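Local coordinates for RabGAP/TBC protein (Chlamydomonas reinhardtii, PDB 4P17) that probably acts, through its all-helical TBC domain, as a flagellar GTPase-activating protein for Rab GTPases, at residues A[274-279]-A[283-288]; A[230-233]-A[239-242]; A[204-209]-A[264-269]. All coordinates share one frame; numbering follows the deposited sequence.

Interaction 1: A[274-279]-A[283-288]; sequences DNMLRV and GELLMR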
ATOM      1  N   ASP A 274      12.503  19.726   5.678  1.00 12.66           N
ATOM      2  CA  ASP A 274      12.837  20.752   6.663  1.00 31.37           C
ATOM      3  C   ASP A 274      13.065  20.099   8.028  1.00 22.14           C
ATOM      4  O   ASP A 274      14.041  20.398   8.734  1.00 21.01           O
ATOM      5  CB  ASP A 274      11.716  21.797   6.718  1.00 35.40           C
ATOM      6  CG  ASP A 274      11.849  22.757   7.886  1.00 54.00           C
ATOM      7  OD1 ASP A 274      11.600  22.346   9.041  1.00 52.77           O
ATOM      8  OD2 ASP A 274      12.170  23.941   7.638  1.00 65.56           O
ATOM      9  N   ASN A 275      12.167  19.187   8.370  1.00 15.57           N
ATOM     10  CA  ASN A 275      12.241  18.437   9.631  1.00 22.50           C
ATOM     11  C   ASN A 275      13.526  17.604   9.786  1.00 30.02           C
ATOM     12  O   ASN A 275      14.169  17.606  10.861  1.00 18.61           O
ATOM     13  CB  ASN A 275      11.028  17.513   9.742  1.00 23.68           C
ATOM     14  CG  ASN A 275       9.710  18.247   9.515  1.00 38.77           C
ATOM     15  OD1 ASN A 275       9.411  18.723   8.408  1.00 24.62           O
ATOM     16  ND2 ASN A 275       8.913  18.333  10.565  1.00 30.27           N
ATOM     17  N   MET A 276      13.880  16.884   8.724  1.00 15.66           N
ATOM     18  CA  MET A 276      15.040  16.009   8.746  1.00  9.51           C
ATOM     19  C   MET A 276      16.363  16.785   8.817  1.00 14.39           C
ATOM     20  O   MET A 276      17.328  16.308   9.416  1.00 12.34           O
ATOM     21  CB  MET A 276      15.046  15.094   7.509  1.00 13.34           C
ATOM     22  CG  MET A 276      14.230  13.831   7.702  1.00 22.36           C
ATOM     23  SD  MET A 276      14.139  12.802   6.220  1.00 17.24           S
ATOM     24  CE  MET A 276      13.157  13.856   5.186  1.00 12.93           C
ATOM     25  N   LEU A 277      16.409  17.969   8.230  1.00 12.37           N
ATOM     26  CA  LEU A 277      17.696  18.662   8.099  1.00 15.70           C
ATOM     27  C   LEU A 277      18.195  19.137   9.456  1.00 21.37           C
ATOM     28  O   LEU A 277      19.392  19.386   9.623  1.00 19.08           O
ATOM     29  CB  LEU A 277      17.599  19.850   7.153  1.00 13.52           C
ATOM     30  CG  LEU A 277      17.498  19.524   5.661  1.00 11.05           C
ATOM     31  CD1 LEU A 277      17.203  20.794   4.900  1.00 18.98           C
ATOM     32  CD2 LEU A 277      18.775  18.858   5.149  1.00  7.67           C
ATOM     33  N   ARG A 278      17.287  19.260  10.419  1.00 16.77           N
ATOM     34  CA  ARG A 278      17.671  19.708  11.760  1.00 14.23           C
ATOM     35  C   ARG A 278      18.109  18.564  12.670  1.00 18.32           C
ATOM     36  O   ARG A 278      18.487  18.803  13.795  1.00 19.11           O
ATOM     37  CB  ARG A 278      16.514  20.455  12.408  1.00 17.35           C
ATOM     38  CG  ARG A 278      16.092  21.726  11.683  1.00 33.67           C
ATOM     39  CD  ARG A 278      14.850  22.340  12.312  1.00 39.61           C
ATOM     40  NE  ARG A 278      13.743  21.383  12.352  1.00 41.20           N
ATOM     41  CZ  ARG A 278      13.499  20.550  13.359  1.00 43.50           C
ATOM     42  NH1 ARG A 278      14.274  20.543  14.436  1.00 43.79           N
ATOM     43  NH2 ARG A 278      12.471  19.717  13.290  1.00 46.59           N
ATOM     44  N   VAL A 279      18.103  17.325  12.175  1.00 15.06           N
ATOM     45  CA  VAL A 279      18.442  16.178  13.008  1.00 17.26           C
ATOM     46  C   VAL A 279      19.839  15.704  12.662  1.00 14.40           C
ATOM     47  O   VAL A 279      20.095  15.333  11.541  1.00 15.31           O
ATOM     48  CB  VAL A 279      17.439  15.015  12.833  1.00 20.22           C
ATOM     49  CG1 VAL A 279      17.854  13.815  13.669  1.00 19.70           C
ATOM     50  CG2 VAL A 279      16.043  15.458  13.226  1.00 20.85           C
ATOM     51  N   GLY A 283      20.317   7.434  13.683  1.00 19.33           N
ATOM     52  CA  GLY A 283      19.268   6.731  14.408  1.00 18.14           C
ATOM     53  C   GLY A 283      18.113   7.655  14.769  1.00 23.27           C
ATOM     54  O   GLY A 283      16.950   7.275  14.614  1.00 17.40           O
ATOM     55  N   GLU A 284      18.416   8.878  15.214  1.00 12.02           N
ATOM     56  CA  GLU A 284      17.366   9.805  15.599  1.00 12.53           C
ATOM     57  C   GLU A 284      16.481  10.168  14.422  1.00 18.78           C
ATOM     58  O   GLU A 284      15.259  10.317  14.557  1.00 15.05           O
ATOM     59  CB  GLU A 284      17.975  11.070  16.191  1.00 14.09           C
ATOM     60  CG  GLU A 284      16.977  12.157  16.552  1.00 25.81           C
ATOM     61  CD  GLU A 284      16.177  11.849  17.791  1.00 46.08           C
ATOM     62  OE1 GLU A 284      16.247  10.696  18.278  1.00 50.30           O
ATOM     63  OE2 GLU A 284      15.490  12.773  18.288  1.00 50.73           O
ATOM     64  N   LEU A 285      17.111  10.340  13.267  1.00 16.65           N
ATOM     65  CA  LEU A 285      16.393  10.763  12.085  1.00 14.55           C
ATOM     66  C   LEU A 285      15.415   9.685  11.676  1.00 13.07           C
ATOM     67  O   LEU A 285      14.288   9.978  11.304  1.00 16.00           O
ATOM     68  CB  LEU A 285      17.364  11.079  10.949  1.00 18.91           C
ATOM     69  CG  LEU A 285      16.719  11.660   9.683  1.00 18.30           C
ATOM     70  CD1 LEU A 285      17.663  12.650   9.002  1.00 18.00           C
ATOM     71  CD2 LEU A 285      16.321  10.547   8.715  1.00 13.41           C
ATOM     72  N   LEU A 286      15.862   8.443  11.754  1.00 12.89           N
ATOM     73  CA  LEU A 286      14.997   7.296  11.483  1.00 17.45           C
ATOM     74  C   LEU A 286      13.747   7.300  12.360  1.00 19.11           C
ATOM     75  O   LEU A 286      12.612   7.261  11.849  1.00 13.57           O
ATOM     76  CB  LEU A 286      15.784   6.017  11.690  1.00 11.02           C
ATOM     77  CG  LEU A 286      15.067   4.697  11.488  1.00 14.22           C
ATOM     78  CD1 LEU A 286      14.778   4.491   9.980  1.00 21.92           C
ATOM     79  CD2 LEU A 286      15.918   3.588  12.056  1.00 23.94           C
ATOM     80  N   MET A 287      13.939   7.339  13.680  1.00 19.39           N
ATOM     81  CA  MET A 287      12.793   7.394  14.602  1.00 16.80           C
ATOM     82  C   MET A 287      11.865   8.587  14.330  1.00 19.82           C
ATOM     83  O   MET A 287      10.648   8.446  14.292  1.00 20.69           O
ATOM     84  CB  MET A 287      13.268   7.446  16.062  1.00 16.27           C
ATOM     85  N   ARG A 288      12.430   9.776  14.154  1.00 18.98           N
ATOM     86  CA  ARG A 288      11.623  10.961  13.903  1.00 16.26           C
ATOM     87  C   ARG A 288      10.834  10.881  12.586  1.00 11.67           C
ATOM     88  O   ARG A 288       9.682  11.253  12.529  1.00 13.15           O
ATOM     89  CB  ARG A 288      12.512  12.202  13.890  1.00 20.70           C
ATOM     90  CG  ARG A 288      12.903  12.670  15.273  1.00 26.79           C
TER
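Met276 and Leu285 lie against each other where two consecutive helices are held together across a short turn, and Val279, just past the end of the first helix, completes the contact. Leu285 CG meets Met276 CG at 3.9 Å, the two side chains passing at a slant. The extended chi2 of the methionine (176°) carries its sulfur out alongside the leucine, with SD 4.0 Å from Leu285 CD2, and the bend at chi3 turns the terminal methyl away. The other leucine methyl, CD1, rests 3.7 Å from the backbone O of Met276. That same oxygen accepts the hydrogen bond from Val279 N, at 3.0 Å, so the methyl packs against a carbonyl oxygen that is already engaged in a backbone bond. A chi2 of 147° in Leu285, well off a staggered value, accompanies this double engagement.

Val279 sends one branch across. Its chi1 of 178° puts CG1 anti to the backbone N, from where it reaches the first turn of helix 282-294. It touches Glu284 CG at 3.4 Å, the two side chains crossing at about a right angle, and also lies 3.6 Å from the backbone N of Leu285. Glu284 thus contributes its aliphatic stem to the contact, while its backbone N is hydrogen-bonded to Asp281 within the turn. Helix 212-221 packs on the same contact, Leu214 against Met276 and Ile221 against Leu285. The arrangement joins two sequence-adjacent helices, 273-277 and 282-294, through apolar side chains across their short connection, within the all-helical TBC fold.

Interaction 2: A[230-233]-A[239-242]; sequences TDWY and VSLP
Ser240 and Trp232 meet at the edge of the indole, and a water molecule gives the contact its polar part. The serine hydroxyl lies in the plane of the ring, with OG 3.1 Å from Trp232 CD1, so oxygen faces a ring C-H. Although Trp232 NE1 is only 3.5 Å from Ser240 OG, the angle is too poor for a hydrogen bond. Chi1 of -70° sets the hydroxyl beside the serine's own backbone N, where it can also reach the water, at 2.8 Å from OG. This water donates to the backbone O of Asp231 and accepts from the backbone N of Val239, thereby tying the helix to the loop. Asp231 adds a looser apolar touch, its CB 4.3 Å from Val239 CG2.

Away from the serine, the indole packs on Ala265 and Met268 of helix 259-271 and meets the ring of Phe237. Replacing Trp232 with an alanine would probably open a gap beside these residues and deprive Ser240 of the ring edge it lies against. The result is a water-bridged junction, within the all-helical TBC fold, between helix 226-234 and the loop that runs to Pro242, the N-cap position of helix 243-256.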
ATOM      1  N   THR A 230      13.029   0.665   3.065  1.00 14.87           N
ATOM      2  CA  THR A 230      12.925  -0.780   2.852  1.00 17.18           C
ATOM      3  C   THR A 230      11.551  -1.220   3.268  1.00 12.82           C
ATOM      4  O   THR A 230      10.841  -1.825   2.471  1.00 18.61           O
ATOM      5  CB  THR A 230      13.972  -1.585   3.637  1.00 25.60           C
ATOM      6  OG1 THR A 230      15.260  -1.398   3.042  1.00 23.83           O
ATOM      7  CG2 THR A 230      13.625  -3.083   3.630  1.00 25.86           C
ATOM      8  N   ASP A 231      11.139  -0.899   4.493  1.00 23.34           N
ATOM      9  CA  ASP A 231       9.789  -1.270   4.900  1.00 27.14           C
ATOM     10  C   ASP A 231       8.765  -0.528   4.050  1.00 16.96           C
ATOM     11  O   ASP A 231       7.672  -1.029   3.821  1.00 16.91           O
ATOM     12  CB  ASP A 231       9.540  -0.985   6.380  1.00 33.34           C
ATOM     13  CG  ASP A 231      10.330  -1.909   7.303  1.00 31.15           C
ATOM     14  OD1 ASP A 231      10.665  -3.054   6.903  1.00 37.09           O
ATOM     15  OD2 ASP A 231      10.617  -1.486   8.441  1.00 42.04           O
ATOM     16  N   TRP A 232       9.088   0.670   3.578  1.00 10.16           N
ATOM     17  CA  TRP A 232       8.105   1.395   2.802  1.00  7.55           C
ATOM     18  C   TRP A 232       7.778   0.568   1.581  1.00  8.58           C
ATOM     19  O   TRP A 232       6.613   0.400   1.195  1.00 13.93           O
ATOM     20  CB  TRP A 232       8.598   2.760   2.364  1.00 10.67           C
ATOM     21  CG  TRP A 232       8.626   3.780   3.439  1.00  9.55           C
ATOM     22  CD1 TRP A 232       8.139   3.671   4.720  1.00 12.55           C
ATOM     23  CD2 TRP A 232       9.165   5.094   3.328  1.00 10.77           C
ATOM     24  NE1 TRP A 232       8.336   4.844   5.400  1.00 17.53           N
ATOM     25  CE2 TRP A 232       8.962   5.735   4.569  1.00  9.04           C
ATOM     26  CE3 TRP A 232       9.795   5.798   2.294  1.00 21.15           C
ATOM     27  CZ2 TRP A 232       9.387   7.036   4.813  1.00  4.90           C
ATOM     28  CZ3 TRP A 232      10.217   7.100   2.543  1.00 18.87           C
ATOM     29  CH2 TRP A 232      10.016   7.696   3.799  1.00 13.36           C
ATOM     30  N   TYR A 233       8.831   0.070   0.962  1.00  7.79           N
ATOM     31  CA  TYR A 233       8.705  -0.604  -0.295  1.00  9.69           C
ATOM     32  C   TYR A 233       8.143  -2.007  -0.135  1.00  8.35           C
ATOM     33  O   TYR A 233       7.157  -2.384  -0.801  1.00  8.73           O
ATOM     34  CB  TYR A 233      10.052  -0.682  -0.931  1.00 10.79           C
ATOM     35  CG  TYR A 233      10.564   0.593  -1.529  1.00  6.95           C
ATOM     36  CD1 TYR A 233       9.757   1.693  -1.728  1.00  7.69           C
ATOM     37  CD2 TYR A 233      11.884   0.660  -1.937  1.00 18.25           C
ATOM     38  CE1 TYR A 233      10.265   2.828  -2.349  1.00 14.45           C
ATOM     39  CE2 TYR A 233      12.386   1.761  -2.529  1.00 14.73           C
ATOM     40  CZ  TYR A 233      11.600   2.843  -2.735  1.00 10.95           C
ATOM     41  OH  TYR A 233      12.180   3.927  -3.382  1.00  9.72           O
ATOM     42  N   VAL A 239       2.843  -0.532   6.932  1.00 10.25           N
ATOM     43  CA  VAL A 239       3.254  -0.435   8.336  1.00  9.62           C
ATOM     44  C   VAL A 239       3.828   0.948   8.675  1.00 15.51           C
ATOM     45  O   VAL A 239       4.441   1.116   9.722  1.00 19.85           O
ATOM     46  CB  VAL A 239       4.317  -1.485   8.720  1.00 11.44           C
ATOM     47  CG1 VAL A 239       3.877  -2.905   8.275  1.00 10.55           C
ATOM     48  CG2 VAL A 239       5.647  -1.173   8.109  1.00 16.64           C
ATOM     49  N   SER A 240       3.638   1.920   7.790  1.00  8.85           N
ATOM     50  CA  SER A 240       4.325   3.191   7.890  1.00 10.12           C
ATOM     51  C   SER A 240       3.393   4.380   7.907  1.00 13.37           C
ATOM     52  O   SER A 240       3.649   5.348   8.620  1.00 12.47           O
ATOM     53  CB  SER A 240       5.307   3.311   6.738  1.00 10.01           C
ATOM     54  OG  SER A 240       6.366   2.394   6.933  1.00 17.18           O
ATOM     55  N   LEU A 241       2.303   4.299   7.137  1.00  9.42           N
ATOM     56  CA  LEU A 241       1.408   5.432   6.952  1.00  6.36           C
ATOM     57  C   LEU A 241       0.007   5.130   7.473  1.00  8.45           C
ATOM     58  O   LEU A 241      -0.354   3.957   7.608  1.00 10.37           O
ATOM     59  CB  LEU A 241       1.321   5.834   5.479  1.00 10.17           C
ATOM     60  CG  LEU A 241       2.582   6.018   4.635  1.00 14.90           C
ATOM     61  CD1 LEU A 241       2.204   6.452   3.219  1.00  7.17           C
ATOM     62  CD2 LEU A 241       3.582   7.017   5.257  1.00 10.98           C
ATOM     63  N   PRO A 242      -0.769   6.177   7.802  1.00  6.77           N
ATOM     64  CA  PRO A 242      -2.173   5.965   8.141  1.00  5.07           C
ATOM     65  C   PRO A 242      -2.887   5.233   7.030  1.00  6.05           C
ATOM     66  O   PRO A 242      -2.579   5.443   5.878  1.00  5.02           O
ATOM     67  CB  PRO A 242      -2.726   7.374   8.288  1.00  8.90           C
ATOM     68  CG  PRO A 242      -1.545   8.167   8.734  1.00  7.82           C
ATOM     69  CD  PRO A 242      -0.393   7.594   7.953  1.00  9.80           C
TER
HETATM   70  O   HOH W   1       5.425   0.348   5.283  1.00  5.97           O

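Interaction 3: A[204-209]-A[264-269]; sequences DELIGT and VALAML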
ATOM      1  N   ASP A 204      17.583   7.176  -4.135  1.00 12.04           N
ATOM      2  CA  ASP A 204      18.818   7.883  -3.784  1.00 13.12           C
ATOM      3  C   ASP A 204      19.159   8.901  -4.886  1.00 14.08           C
ATOM      4  O   ASP A 204      19.612  10.004  -4.608  1.00 12.81           O
ATOM      5  CB  ASP A 204      19.972   6.895  -3.582  1.00 21.29           C
ATOM      6  CG  ASP A 204      21.166   7.504  -2.846  1.00 33.03           C
ATOM      7  OD1 ASP A 204      20.991   8.338  -1.918  1.00 26.81           O
ATOM      8  OD2 ASP A 204      22.298   7.134  -3.202  1.00 38.53           O
ATOM      9  N   GLU A 205      18.918   8.542  -6.142  1.00 10.69           N
ATOM     10  CA  GLU A 205      19.166   9.472  -7.235  1.00 10.67           C
ATOM     11  C   GLU A 205      18.233  10.639  -7.089  1.00 11.62           C
ATOM     12  O   GLU A 205      18.663  11.803  -7.164  1.00 10.17           O
ATOM     13  CB  GLU A 205      18.961   8.831  -8.611  1.00 16.30           C
ATOM     14  CG  GLU A 205      19.216   9.794  -9.774  1.00  9.92           C
ATOM     15  CD  GLU A 205      20.682  10.193  -9.891  1.00 21.31           C
ATOM     16  OE1 GLU A 205      21.552   9.404  -9.477  1.00 34.03           O
ATOM     17  OE2 GLU A 205      20.957  11.309 -10.383  1.00 28.81           O
ATOM     18  N   LEU A 206      16.947  10.340  -6.888  1.00  4.71           N
ATOM     19  CA  LEU A 206      15.980  11.417  -6.773  1.00 11.31           C
ATOM     20  C   LEU A 206      16.296  12.349  -5.616  1.00  8.77           C
ATOM     21  O   LEU A 206      16.076  13.540  -5.727  1.00  8.88           O
ATOM     22  CB  LEU A 206      14.569  10.859  -6.613  1.00 18.21           C
ATOM     23  CG  LEU A 206      14.025  10.267  -7.910  1.00  7.74           C
ATOM     24  CD1 LEU A 206      12.806   9.351  -7.606  1.00 10.74           C
ATOM     25  CD2 LEU A 206      13.660  11.384  -8.857  1.00 11.67           C
ATOM     26  N   ILE A 207      16.789  11.801  -4.512  1.00 11.39           N
ATOM     27  CA  ILE A 207      17.159  12.635  -3.363  1.00  9.87           C
ATOM     28  C   ILE A 207      18.261  13.587  -3.804  1.00  9.44           C
ATOM     29  O   ILE A 207      18.204  14.794  -3.536  1.00  7.31           O
ATOM     30  CB  ILE A 207      17.621  11.757  -2.155  1.00 18.24           C
ATOM     31  CG1 ILE A 207      16.422  11.031  -1.540  1.00 11.36           C
ATOM     32  CG2 ILE A 207      18.305  12.602  -1.041  1.00 15.62           C
ATOM     33  CD1 ILE A 207      16.830   9.899  -0.623  1.00 12.77           C
ATOM     34  N   GLY A 208      19.265  13.052  -4.502  1.00  9.82           N
ATOM     35  CA  GLY A 208      20.396  13.870  -4.901  1.00 13.02           C
ATOM     36  C   GLY A 208      20.012  14.956  -5.902  1.00 15.44           C
ATOM     37  O   GLY A 208      20.550  16.074  -5.881  1.00 20.73           O
ATOM     38  N   THR A 209      19.076  14.634  -6.779  1.00 13.56           N
ATOM     39  CA  THR A 209      18.625  15.568  -7.813  1.00 15.58           C
ATOM     40  C   THR A 209      17.620  16.602  -7.305  1.00 15.42           C
ATOM     41  O   THR A 209      17.773  17.803  -7.544  1.00 14.30           O
ATOM     42  CB  THR A 209      17.991  14.807  -8.991  1.00 10.97           C
ATOM     43  OG1 THR A 209      16.852  14.066  -8.542  1.00 42.65           O
ATOM     44  CG2 THR A 209      18.965  13.877  -9.542  1.00 12.25           C
ATOM     45  N   VAL A 264       6.264   8.131  -4.350  1.00  6.21           N
ATOM     46  CA  VAL A 264       5.651   8.485  -3.074  1.00  4.98           C
ATOM     47  C   VAL A 264       6.760   8.605  -1.988  1.00  5.33           C
ATOM     48  O   VAL A 264       6.717   9.454  -1.109  1.00  8.16           O
ATOM     49  CB  VAL A 264       4.573   7.464  -2.682  1.00  6.33           C
ATOM     50  CG1 VAL A 264       4.067   7.709  -1.257  1.00  6.10           C
ATOM     51  CG2 VAL A 264       3.422   7.579  -3.642  1.00  4.29           C
ATOM     52  N   ALA A 265       7.737   7.727  -2.045  1.00  5.10           N
ATOM     53  CA  ALA A 265       8.843   7.785  -1.104  1.00  5.33           C
ATOM     54  C   ALA A 265       9.562   9.135  -1.196  1.00  6.91           C
ATOM     55  O   ALA A 265       9.851   9.767  -0.165  1.00  5.65           O
ATOM     56  CB  ALA A 265       9.773   6.649  -1.378  1.00  5.15           C
ATOM     57  N   LEU A 266       9.829   9.591  -2.417  1.00  7.14           N
ATOM     58  CA  LEU A 266      10.499  10.883  -2.604  1.00  7.33           C
ATOM     59  C   LEU A 266       9.612  11.993  -2.051  1.00 10.21           C
ATOM     60  O   LEU A 266      10.108  12.917  -1.397  1.00  6.99           O
ATOM     61  CB  LEU A 266      10.805  11.170  -4.084  1.00  7.11           C
ATOM     62  CG  LEU A 266      11.514  12.520  -4.224  1.00  9.81           C
ATOM     63  CD1 LEU A 266      12.950  12.402  -3.688  1.00 10.47           C
ATOM     64  CD2 LEU A 266      11.484  13.005  -5.620  1.00 26.05           C
ATOM     65  N   ALA A 267       8.304  11.896  -2.310  1.00  9.51           N
ATOM     66  CA  ALA A 267       7.376  12.925  -1.842  1.00  6.33           C
ATOM     67  C   ALA A 267       7.412  13.015  -0.317  1.00  6.35           C
ATOM     68  O   ALA A 267       7.372  14.100   0.241  1.00  6.71           O
ATOM     69  CB  ALA A 267       5.959  12.645  -2.336  1.00  7.13           C
ATOM     70  N   MET A 268       7.483  11.879   0.362  1.00  5.29           N
ATOM     71  CA  MET A 268       7.610  11.888   1.818  1.00  5.15           C
ATOM     72  C   MET A 268       8.843  12.620   2.278  1.00  9.69           C
ATOM     73  O   MET A 268       8.801  13.348   3.262  1.00  9.16           O
ATOM     74  CB  MET A 268       7.657  10.468   2.355  1.00  4.21           C
ATOM     75  CG  MET A 268       6.379   9.750   2.238  1.00  9.54           C
ATOM     76  SD  MET A 268       5.136  10.318   3.390  1.00 16.70           S
ATOM     77  CE  MET A 268       5.931  10.105   4.983  1.00 22.37           C
ATOM     78  N   LEU A 269       9.953  12.403   1.580  1.00  6.08           N
ATOM     79  CA  LEU A 269      11.195  13.056   1.946  1.00  6.16           C
ATOM     80  C   LEU A 269      11.142  14.553   1.644  1.00 11.12           C
ATOM     81  O   LEU A 269      11.716  15.349   2.386  1.00 10.21           O
ATOM     82  CB  LEU A 269      12.360  12.396   1.235  1.00  7.04           C
ATOM     83  CG  LEU A 269      12.547  10.908   1.571  1.00 10.33           C
ATOM     84  CD1 LEU A 269      13.711  10.260   0.820  1.00  9.84           C
ATOM     85  CD2 LEU A 269      12.720  10.705   3.073  1.00 11.76           C
TER
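Leu206 and Leu266 mark the closest backbone approach, their CA atoms 6.9 Å apart, between helical segments 204-209 and 264-269, whose axes come within 10.0 Å and run in broadly the same direction at 39° to each other. Leu266 is the principal bridging residue. With CG trans to the residue's own backbone N (chi1 -180°), its forked end is carried straight to the neighbouring helix, where both methyls straddle the base of Leu206: CD1 is 3.7 Å and CD2 3.9 Å from Leu206 CB. It is therefore the stem of Leu206, rather than its branched tip, that does the touching. CD1 presses further in, against the backbone, coming within 4.0 Å of Ile207 N and so lying over the peptide link between Leu206 and Ile207.

A second pairing lies beside it. Ile207 holds CG1 beside its backbone N (chi1 -72°) and extends CD1 from there toward Leu269, which it crosses at a slant. The two terminal methyls, Ile207 CD1 and Leu269 CD1, are 3.5 Å apart, tighter than an ordinary carbon-carbon contact, and Ile207 CG1 follows at 3.7 Å from the same leucine methyl. The leucine tip thus meets the outer end of the isoleucine chain along two successive carbons.

Leu203, on the same helix as Leu206, adds to this face by touching Leu266 and Leu269, and Trp232 of helix 226-234 also packs on Leu269. Side chain meets side chain across the two segments through aliphatic carbons alone; the one further touch is that of a methyl on the peptide. With no directional polar bond between these segments, burial of apolar surface and the fit of branched chains probably govern their spacing.

Taken together, the three contacts illustrate how separate contacts in a helical domain can touch one another through side chains. Helix 259-271, one side of interaction 3, is touched by both of the others. Interaction 2 reaches it partly through Leu241, whose CD2 lies 3.9 Å from Met268 CE. Interaction 1 joins near the C-terminal end of that helix, where Met276 CE comes 3.5 Å from the backbone O of Leu269. Centres of interactions 1 and 3, and of 2 and 3, are each about 15 Å apart. Interactions 1 and 2 do not touch, their nearest atoms being about 7 Å apart. In sequence, interaction 2 is nested within the loop that interaction 3 closes, and interaction 1 follows.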